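Local coordinates for protein ABC sugar (Ribose) transporter, periplasmic substrate-binding subunit (Rhodobacter sphaeroides, PDB 3L49) that probably binds a sugar in the periplasm as the substrate-binding subunit of an ABC transporter, at residues Q48-Q53 and D73-W78; K81-G86 and T96-N101; P202-T207 and V230-D235. All coordinates share one frame; numbering follows the deposited sequence.

Interaction 1 (Q48-Q53 and D73-W78)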
loop_
_atom_site.group_PDB
_atom_site.type_symbol
_atom_site.label_atom_id
_atom_site.label_comp_id
_atom_site.label_asym_id
_atom_site.label_seq_id
_atom_site.Cartn_x
_atom_site.Cartn_y
_atom_site.Cartn_z
ATOM N N GLN A 48 -9.026 -6.666 15.394
ATOM C CA GLN A 48 -9.281 -6.793 16.819
ATOM C C GLN A 48 -8.017 -7.197 17.574
ATOM O O GLN A 48 -7.824 -6.796 18.729
ATOM C CB GLN A 48 -10.408 -7.799 17.058
ATOM C CG GLN A 48 -11.593 -7.218 17.821
ATOM C CD GLN A 48 -12.320 -6.137 17.030
ATOM O OE1 GLN A 48 -12.290 -4.957 17.392
ATOM N NE2 GLN A 48 -12.961 -6.532 15.931
ATOM N N THR A 49 -7.166 -7.986 16.912
ATOM C CA THR A 49 -5.838 -8.333 17.433
ATOM C C THR A 49 -4.987 -7.077 17.578
ATOM O O THR A 49 -4.403 -6.843 18.650
ATOM C CB THR A 49 -5.109 -9.365 16.541
ATOM O OG1 THR A 49 -5.892 -10.555 16.457
ATOM C CG2 THR A 49 -3.728 -9.728 17.117
ATOM N N GLN A 50 -4.955 -6.262 16.515
ATOM C CA GLN A 50 -4.189 -5.006 16.501
ATOM C C GLN A 50 -4.574 -4.084 17.656
ATOM O O GLN A 50 -3.696 -3.544 18.337
ATOM C CB GLN A 50 -4.327 -4.269 15.161
ATOM C CG GLN A 50 -3.599 -2.916 15.146
ATOM C CD GLN A 50 -3.024 -2.544 13.799
ATOM O OE1 GLN A 50 -3.718 -2.585 12.784
ATOM N NE2 GLN A 50 -1.745 -2.163 13.788
ATOM N N VAL A 51 -5.887 -3.922 17.848
ATOM C CA VAL A 51 -6.472 -3.192 18.973
ATOM C C VAL A 51 -5.869 -3.610 20.324
ATOM O O VAL A 51 -5.366 -2.765 21.070
ATOM C CB VAL A 51 -8.012 -3.357 18.993
ATOM C CG1 VAL A 51 -8.608 -2.781 20.273
ATOM C CG2 VAL A 51 -8.632 -2.689 17.783
ATOM N N SER A 52 -5.886 -4.910 20.615
ATOM C CA SER A 52 -5.322 -5.405 21.867
ATOM C C SER A 52 -3.794 -5.315 21.886
ATOM O O SER A 52 -3.190 -5.126 22.947
ATOM C CB SER A 52 -5.786 -6.833 22.149
ATOM O OG SER A 52 -5.232 -7.741 21.217
ATOM N N GLN A 53 -3.174 -5.435 20.714
ATOM C CA GLN A 53 -1.731 -5.234 20.597
ATOM C C GLN A 53 -1.317 -3.796 20.900
ATOM O O GLN A 53 -0.253 -3.562 21.472
ATOM C CB GLN A 53 -1.238 -5.682 19.233
ATOM C CG GLN A 53 -0.909 -7.152 19.202
ATOM C CD GLN A 53 -0.755 -7.687 17.809
ATOM O OE1 GLN A 53 -1.091 -7.018 16.835
ATOM N NE2 GLN A 53 -0.255 -8.910 17.701
ATOM N N ASP A 73 -10.284 4.118 10.587
ATOM C CA ASP A 73 -11.542 4.290 11.318
ATOM C C ASP A 73 -11.619 3.407 12.559
ATOM O O ASP A 73 -12.114 3.843 13.598
ATOM C CB ASP A 73 -12.759 4.074 10.399
ATOM C CG ASP A 73 -12.787 2.687 9.749
ATOM O OD1 ASP A 73 -11.712 2.079 9.536
ATOM O OD2 ASP A 73 -13.904 2.212 9.441
ATOM N N VAL A 74 -11.098 2.185 12.444
ATOM C CA VAL A 74 -11.020 1.255 13.564
ATOM C C VAL A 74 -9.974 1.732 14.577
ATOM O O VAL A 74 -10.220 1.732 15.791
ATOM C CB VAL A 74 -10.695 -0.194 13.092
ATOM C CG1 VAL A 74 -10.832 -1.185 14.248
ATOM C CG2 VAL A 74 -11.604 -0.611 11.937
ATOM N N LEU A 75 -8.822 2.157 14.064
ATOM C CA LEU A 75 -7.682 2.546 14.892
ATOM C C LEU A 75 -7.850 3.859 15.651
ATOM O O LEU A 75 -7.367 3.970 16.780
ATOM C CB LEU A 75 -6.402 2.586 14.048
ATOM C CG LEU A 75 -5.441 1.387 13.987
ATOM C CD1 LEU A 75 -6.044 0.056 14.458
ATOM C CD2 LEU A 75 -4.877 1.268 12.579
ATOM N N ASN A 76 -8.533 4.831 15.042
ATOM C CA ASN A 76 -8.661 6.202 15.593
ATOM C C ASN A 76 -8.809 6.364 17.122
ATOM O O ASN A 76 -7.987 7.066 17.731
ATOM C CB ASN A 76 -9.733 7.018 14.852
ATOM C CG ASN A 76 -9.197 7.708 13.619
ATOM O OD1 ASN A 76 -8.072 8.215 13.609
ATOM N ND2 ASN A 76 -10.012 7.745 12.566
ATOM N N PRO A 77 -9.823 5.699 17.751
ATOM C CA PRO A 77 -9.958 5.864 19.212
ATOM C C PRO A 77 -8.782 5.298 20.004
ATOM O O PRO A 77 -8.514 5.755 21.112
ATOM C CB PRO A 77 -11.227 5.070 19.550
ATOM C CG PRO A 77 -11.939 4.882 18.250
ATOM C CD PRO A 77 -10.869 4.793 17.223
ATOM N N TRP A 78 -8.089 4.317 19.429
ATOM C CA TRP A 78 -6.951 3.683 20.096
ATOM C C TRP A 78 -5.681 4.492 19.908
ATOM O O TRP A 78 -4.833 4.540 20.802
ATOM C CB TRP A 78 -6.810 2.221 19.649
ATOM C CG TRP A 78 -8.028 1.458 20.060
ATOM C CD1 TRP A 78 -9.078 1.090 19.264
ATOM C CD2 TRP A 78 -8.370 1.046 21.394
ATOM N NE1 TRP A 78 -10.036 0.451 20.014
ATOM C CE2 TRP A 78 -9.629 0.415 21.325
ATOM C CE3 TRP A 78 -7.724 1.138 22.638
ATOM C CZ2 TRP A 78 -10.254 -0.133 22.452
ATOM C CZ3 TRP A 78 -8.350 0.601 23.757
ATOM C CH2 TRP A 78 -9.602 -0.025 23.654
#

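Interaction 2 (K81-G86 and T96-N101)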
loop_
_atom_site.group_PDB
_atom_site.type_symbol
_atom_site.label_atom_id
_atom_site.label_comp_id
_atom_site.label_asym_id
_atom_site.label_seq_id
_atom_site.Cartn_x
_atom_site.Cartn_y
_atom_site.Cartn_z
ATOM N N LYS A 81 -5.938 7.163 22.415
ATOM C CA LYS A 81 -5.492 6.676 23.726
ATOM C C LYS A 81 -3.965 6.580 23.881
ATOM O O LYS A 81 -3.458 6.724 25.002
ATOM C CB LYS A 81 -6.179 5.357 24.092
ATOM C CG LYS A 81 -7.582 5.541 24.677
ATOM C CD LYS A 81 -8.471 4.331 24.412
ATOM C CE LYS A 81 -9.931 4.622 24.759
ATOM N NZ LYS A 81 -10.886 3.820 23.929
ATOM N N ILE A 82 -3.241 6.352 22.778
ATOM C CA ILE A 82 -1.766 6.464 22.784
ATOM C C ILE A 82 -1.345 7.909 23.094
ATOM O O ILE A 82 -0.411 8.143 23.878
ATOM C CB ILE A 82 -1.109 5.981 21.458
ATOM C CG1 ILE A 82 -1.487 4.532 21.161
ATOM C CG2 ILE A 82 0.429 6.091 21.529
ATOM C CD1 ILE A 82 -1.346 4.125 19.699
ATOM N N ASN A 83 -2.053 8.867 22.492
ATOM C CA ASN A 83 -1.830 10.288 22.762
ATOM C C ASN A 83 -2.179 10.624 24.210
ATOM O O ASN A 83 -1.456 11.387 24.862
ATOM C CB ASN A 83 -2.637 11.184 21.804
ATOM C CG ASN A 83 -2.279 10.974 20.330
ATOM O OD1 ASN A 83 -3.102 11.226 19.448
ATOM N ND2 ASN A 83 -1.057 10.530 20.060
ATOM N N ASP A 84 -3.275 10.033 24.702
ATOM C CA ASP A 84 -3.715 10.167 26.097
ATOM C C ASP A 84 -2.673 9.648 27.074
ATOM O O ASP A 84 -2.433 10.257 28.114
ATOM C CB ASP A 84 -5.041 9.429 26.334
ATOM C CG ASP A 84 -6.217 10.063 25.600
ATOM O OD1 ASP A 84 -7.338 9.503 25.679
ATOM O OD2 ASP A 84 -6.028 11.112 24.939
ATOM N N ALA A 85 -2.041 8.532 26.722
ATOM C CA ALA A 85 -0.985 7.939 27.543
ATOM C C ALA A 85 0.323 8.735 27.508
ATOM O O ALA A 85 1.234 8.474 28.298
ATOM C CB ALA A 85 -0.748 6.502 27.124
ATOM N N GLY A 86 0.405 9.706 26.600
ATOM C CA GLY A 86 1.592 10.552 26.455
ATOM C C GLY A 86 2.760 9.857 25.770
ATOM O O GLY A 86 3.922 10.179 26.032
ATOM N N THR A 96 -2.360 10.072 9.619
ATOM C CA THR A 96 -3.250 10.519 10.694
ATOM C C THR A 96 -2.694 11.731 11.452
ATOM O O THR A 96 -1.487 11.810 11.680
ATOM C CB THR A 96 -3.651 9.352 11.679
ATOM O OG1 THR A 96 -4.636 9.820 12.613
ATOM C CG2 THR A 96 -2.439 8.765 12.445
ATOM N N PRO A 97 -3.573 12.693 11.810
ATOM C CA PRO A 97 -3.249 13.794 12.728
ATOM C C PRO A 97 -2.732 13.353 14.112
ATOM O O PRO A 97 -2.055 14.129 14.785
ATOM C CB PRO A 97 -4.587 14.517 12.889
ATOM C CG PRO A 97 -5.343 14.192 11.656
ATOM C CD PRO A 97 -4.950 12.811 11.286
ATOM N N HIS A 98 -3.048 12.126 14.524
ATOM C CA HIS A 98 -2.606 11.580 15.806
ATOM C C HIS A 98 -1.078 11.378 15.859
ATOM O O HIS A 98 -0.503 11.274 16.937
ATOM C CB HIS A 98 -3.305 10.247 16.092
ATOM C CG HIS A 98 -4.781 10.358 16.337
ATOM N ND1 HIS A 98 -5.310 10.929 17.478
ATOM C CD2 HIS A 98 -5.840 9.936 15.604
ATOM C CE1 HIS A 98 -6.630 10.872 17.424
ATOM N NE2 HIS A 98 -6.977 10.272 16.299
ATOM N N ALA A 99 -0.437 11.338 14.691
ATOM C CA ALA A 99 1.000 11.078 14.576
ATOM C C ALA A 99 1.868 12.341 14.502
ATOM O O ALA A 99 1.496 13.328 13.868
ATOM C CB ALA A 99 1.268 10.191 13.363
ATOM N N ILE A 100 3.028 12.284 15.153
ATOM C CA ILE A 100 4.087 13.281 15.004
ATOM C C ILE A 100 4.608 13.292 13.554
ATOM O O ILE A 100 4.817 14.349 12.957
ATOM C CB ILE A 100 5.241 12.991 16.007
ATOM C CG1 ILE A 100 4.799 13.350 17.430
ATOM C CG2 ILE A 100 6.538 13.739 15.637
ATOM C CD1 ILE A 100 5.507 12.567 18.517
ATOM N N ASN A 101 4.775 12.103 12.991
ATOM C CA ASN A 101 5.375 11.931 11.678
ATOM C C ASN A 101 4.757 10.720 10.982
ATOM O O ASN A 101 4.445 9.717 11.622
ATOM C CB ASN A 101 6.908 11.793 11.819
ATOM C CG ASN A 101 7.601 11.370 10.515
ATOM O OD1 ASN A 101 7.666 10.183 10.192
ATOM N ND2 ASN A 101 8.138 12.343 9.777
#

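Interaction 3 (P202-T207 and V230-D235)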
loop_
_atom_site.group_PDB
_atom_site.type_symbol
_atom_site.label_atom_id
_atom_site.label_comp_id
_atom_site.label_asym_id
_atom_site.label_seq_id
_atom_site.Cartn_x
_atom_site.Cartn_y
_atom_site.Cartn_z
ATOM N N PRO A 202 -3.351 -8.234 -5.887
ATOM C CA PRO A 202 -4.468 -8.668 -6.747
ATOM C C PRO A 202 -4.171 -8.626 -8.250
ATOM O O PRO A 202 -4.738 -9.410 -9.014
ATOM C CB PRO A 202 -5.597 -7.678 -6.405
ATOM C CG PRO A 202 -4.921 -6.515 -5.784
ATOM C CD PRO A 202 -3.713 -7.042 -5.091
ATOM N N MET A 203 -3.281 -7.732 -8.671
ATOM C CA MET A 203 -2.940 -7.624 -10.086
ATOM C C MET A 203 -2.116 -8.808 -10.578
ATOM O O MET A 203 -2.119 -9.101 -11.771
ATOM C CB MET A 203 -2.281 -6.271 -10.403
ATOM C CG MET A 203 -3.193 -5.052 -10.221
ATOM S SD MET A 203 -4.715 -5.105 -11.197
ATOM C CE MET A 203 -5.900 -5.832 -10.076
ATOM N N ILE A 204 -1.436 -9.494 -9.654
ATOM C CA ILE A 204 -0.742 -10.749 -9.967
ATOM C C ILE A 204 -1.759 -11.795 -10.433
ATOM O O ILE A 204 -1.556 -12.452 -11.452
ATOM C CB ILE A 204 0.105 -11.270 -8.775
ATOM C CG1 ILE A 204 1.256 -10.306 -8.474
ATOM C CG2 ILE A 204 0.695 -12.652 -9.082
ATOM C CD1 ILE A 204 1.787 -10.391 -7.039
ATOM N N GLY A 205 -2.865 -11.898 -9.701
ATOM C CA GLY A 205 -3.983 -12.755 -10.071
ATOM C C GLY A 205 -4.693 -12.340 -11.339
ATOM O O GLY A 205 -4.996 -13.181 -12.189
ATOM N N ALA A 206 -4.950 -11.042 -11.473
ATOM C CA ALA A 206 -5.662 -10.498 -12.640
ATOM C C ALA A 206 -4.901 -10.776 -13.933
ATOM O O ALA A 206 -5.496 -11.157 -14.938
ATOM C CB ALA A 206 -5.913 -9.001 -12.468
ATOM N N THR A 207 -3.582 -10.617 -13.874
ATOM C CA THR A 207 -2.682 -10.912 -14.988
ATOM C C THR A 207 -2.724 -12.391 -15.362
ATOM O O THR A 207 -2.853 -12.724 -16.548
ATOM C CB THR A 207 -1.241 -10.490 -14.645
ATOM O OG1 THR A 207 -1.256 -9.152 -14.140
ATOM C CG2 THR A 207 -0.328 -10.551 -15.862
ATOM N N VAL A 230 6.646 -7.114 -10.803
ATOM C CA VAL A 230 7.760 -6.493 -11.534
ATOM C C VAL A 230 8.220 -7.368 -12.707
ATOM O O VAL A 230 8.303 -6.901 -13.845
ATOM C CB VAL A 230 8.945 -6.202 -10.573
ATOM C CG1 VAL A 230 10.188 -5.750 -11.328
ATOM C CG2 VAL A 230 8.549 -5.159 -9.560
ATOM N N GLU A 231 8.485 -8.641 -12.416
ATOM C CA GLU A 231 8.882 -9.625 -13.413
ATOM C C GLU A 231 7.843 -9.811 -14.530
ATOM O O GLU A 231 8.204 -10.021 -15.688
ATOM C CB GLU A 231 9.161 -10.956 -12.729
ATOM C CG GLU A 231 10.224 -11.792 -13.425
ATOM C CD GLU A 231 10.380 -13.179 -12.823
ATOM O OE1 GLU A 231 9.865 -13.422 -11.707
ATOM O OE2 GLU A 231 11.027 -14.030 -13.472
ATOM N N MET A 232 6.563 -9.734 -14.169
ATOM C CA MET A 232 5.450 -9.763 -15.135
ATOM C C MET A 232 5.424 -8.522 -16.031
ATOM O O MET A 232 5.140 -8.625 -17.225
ATOM C CB MET A 232 4.109 -9.887 -14.400
ATOM C CG MET A 232 3.734 -11.286 -13.932
ATOM S SD MET A 232 2.350 -11.203 -12.781
ATOM C CE MET A 232 1.764 -12.888 -12.850
ATOM N N VAL A 233 5.709 -7.356 -15.446
ATOM C CA VAL A 233 5.790 -6.090 -16.189
ATOM C C VAL A 233 6.945 -6.125 -17.191
ATOM O O VAL A 233 6.783 -5.713 -18.345
ATOM C CB VAL A 233 5.901 -4.866 -15.228
ATOM C CG1 VAL A 233 6.405 -3.604 -15.951
ATOM C CG2 VAL A 233 4.559 -4.597 -14.563
ATOM N N ALA A 234 8.089 -6.652 -16.748
ATOM C CA ALA A 234 9.287 -6.767 -17.585
ATOM C C ALA A 234 9.157 -7.811 -18.700
ATOM O O ALA A 234 9.846 -7.713 -19.713
ATOM C CB ALA A 234 10.520 -7.060 -16.723
ATOM N N ASP A 235 8.284 -8.800 -18.505
ATOM C CA ASP A 235 8.012 -9.825 -19.515
ATOM C C ASP A 235 7.098 -9.285 -20.617
ATOM O O ASP A 235 5.948 -8.932 -20.345
ATOM C CB ASP A 235 7.389 -11.066 -18.860
ATOM C CG ASP A 235 6.959 -12.129 -19.877
ATOM O OD1 ASP A 235 7.618 -12.291 -20.932
ATOM O OD2 ASP A 235 5.958 -12.826 -19.607
#

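Interaction 1 (Q48-Q53 and D73-W78)
Val51 lays its CG1 methyl over one face of the Trp78 indole, and this CH-pi contact is the closest between helices 47-60 and 72-84. CG1 sits 3.7 Å from the centroid of the five-membered ring of Trp78, 22° off the ring normal. With chi1 at 171°, CG1 of Val51 stands anti to the backbone N and beside the carbonyl carbon, which brings it over the indole face, while CG2 only skirts the ring at CD1 and NE1. Val51 CG2 also lies 4.4 Å from Val74 CG1, a looser contact. Nearer the start of both helices, the Leu75 and Gln50 side chains cross at about a right angle, Leu75 CD1 lying 3.9 Å from CG and OE1 of Gln50. Beyond, Gln50 NE2 is hydrogen-bonded to Thr11 OG1, and Lys81 makes a cation-pi contact with the indole. Replacing Trp78 by an alanine removes the indole and is likely to leave the Val51 methyl without its aromatic face and Lys81 without its cation-pi partner. The segment axes run 10.4 Å apart at closest and only 15° from parallel. Such near-parallel packing of successive helices beside a largely parallel sheet is characteristic of the alpha/beta lobes of periplasmic binding proteins.

Interaction 2 (K81-G86 and T96-N101)
Asn83 and His98 grip each other through two hydrogen bonds, each residue giving one and taking one, where the last turn of helix 72-84 meets a type I beta turn from Thr96 to Ala99. The pair ties a helix end to the loop between strands 89-92 and 101-105 in the alpha/beta fold of a periplasmic binding protein. Asn83 CG is anti to its own carbonyl carbon (chi1 -60°), which swings the amide out to the loop. His98 ND1 donates to Asn83 OD1 at 3.0 Å, the oxygen lying at the imidazole edge near its plane. In return Asn83 ND2 donates to the backbone oxygen of His98 at 3.3 Å, on a lone pair in the carbonyl plane but tilted from the amide plane. Both bonds are moderately bent. Using both halves of the amide should fix its flip, and the pattern is consistent with a proton on ND1. His98 N has a weak bond to Thr96 OG1, while Ala99 N closes the turn on Thr96 O. Gly86, with positive phi, is the C' residue of a Schellman motif, its N bonded to Asn83 O. The amide and imidazole planes lie 32° apart, and His98 ND1 approaches Asn83 OD1 at a C=O...N angle of 162°.

Interaction 3 (P202-T207 and V230-D235)
Segments 202-207 and 230-235 are short lengths of two helices that come no closer than 8.1 Å between CA atoms, at Ile204 CA and Met232 CA, and no hydrogen bond joins them. A single long side chain bridges the distance. Met232 runs extended beyond CG, with chi2 at 167° and chi3 at 161°, and this straight shape carries its sulfur and terminal methyl to the neighbouring helix. There the methyl, Met232 CE, lies 3.6 Å from the backbone oxygen of Ile204 and 3.9 Å from Ile204 CG2, the methionine crossing the isoleucine side chain at about a right angle. One turn further on, Thr207 and Met232 reach toward each other tip to tip, and the sulfur SD of Met232 stands 4.1 Å from both CB and CG2 of Thr207. The threonine offers carbon to the methionine while its hydroxyl OG1 is hydrogen-bonded to Thr220 OG1; a further bond from Thr207 OG1 to Met203 O is unusually short, and its length is doubtful. Behind the contact, Met232 and Thr207 both touch Ala240 of strand 240-245, while Phe229 packs on Ile204 and Thr207. Strands 194-197, 219-222 and 240-245 alternate with helices 200-212 and 227-234 in a beta-alpha-beta succession, so this is apolar packing of neighbouring helices against a mostly parallel, mixed sheet, as expected in an alpha/beta lobe of the periplasmic binding protein fold.

Along the chain the three contacts follow in series, each closing before the next opens. Interactions 1 and 2 are neighbours, their centres 13 Å apart, and they share helix 72-84: one turn faces helix 47-60, a later one meets the loop before strand 101-105, and Asn76 OD1 touches His98 CD2 at 3.5 Å between them. Interaction 3 stands on the opposite side of the chain's centre, about 33 Å from interaction 1 and 38 Å from interaction 2, centre to centre, joining helices 200-212 and 227-234. The contacts thus fall in two separate regions, consistent with the two-lobed architecture of the family, in which the ligand typically binds in the cleft between the lobes.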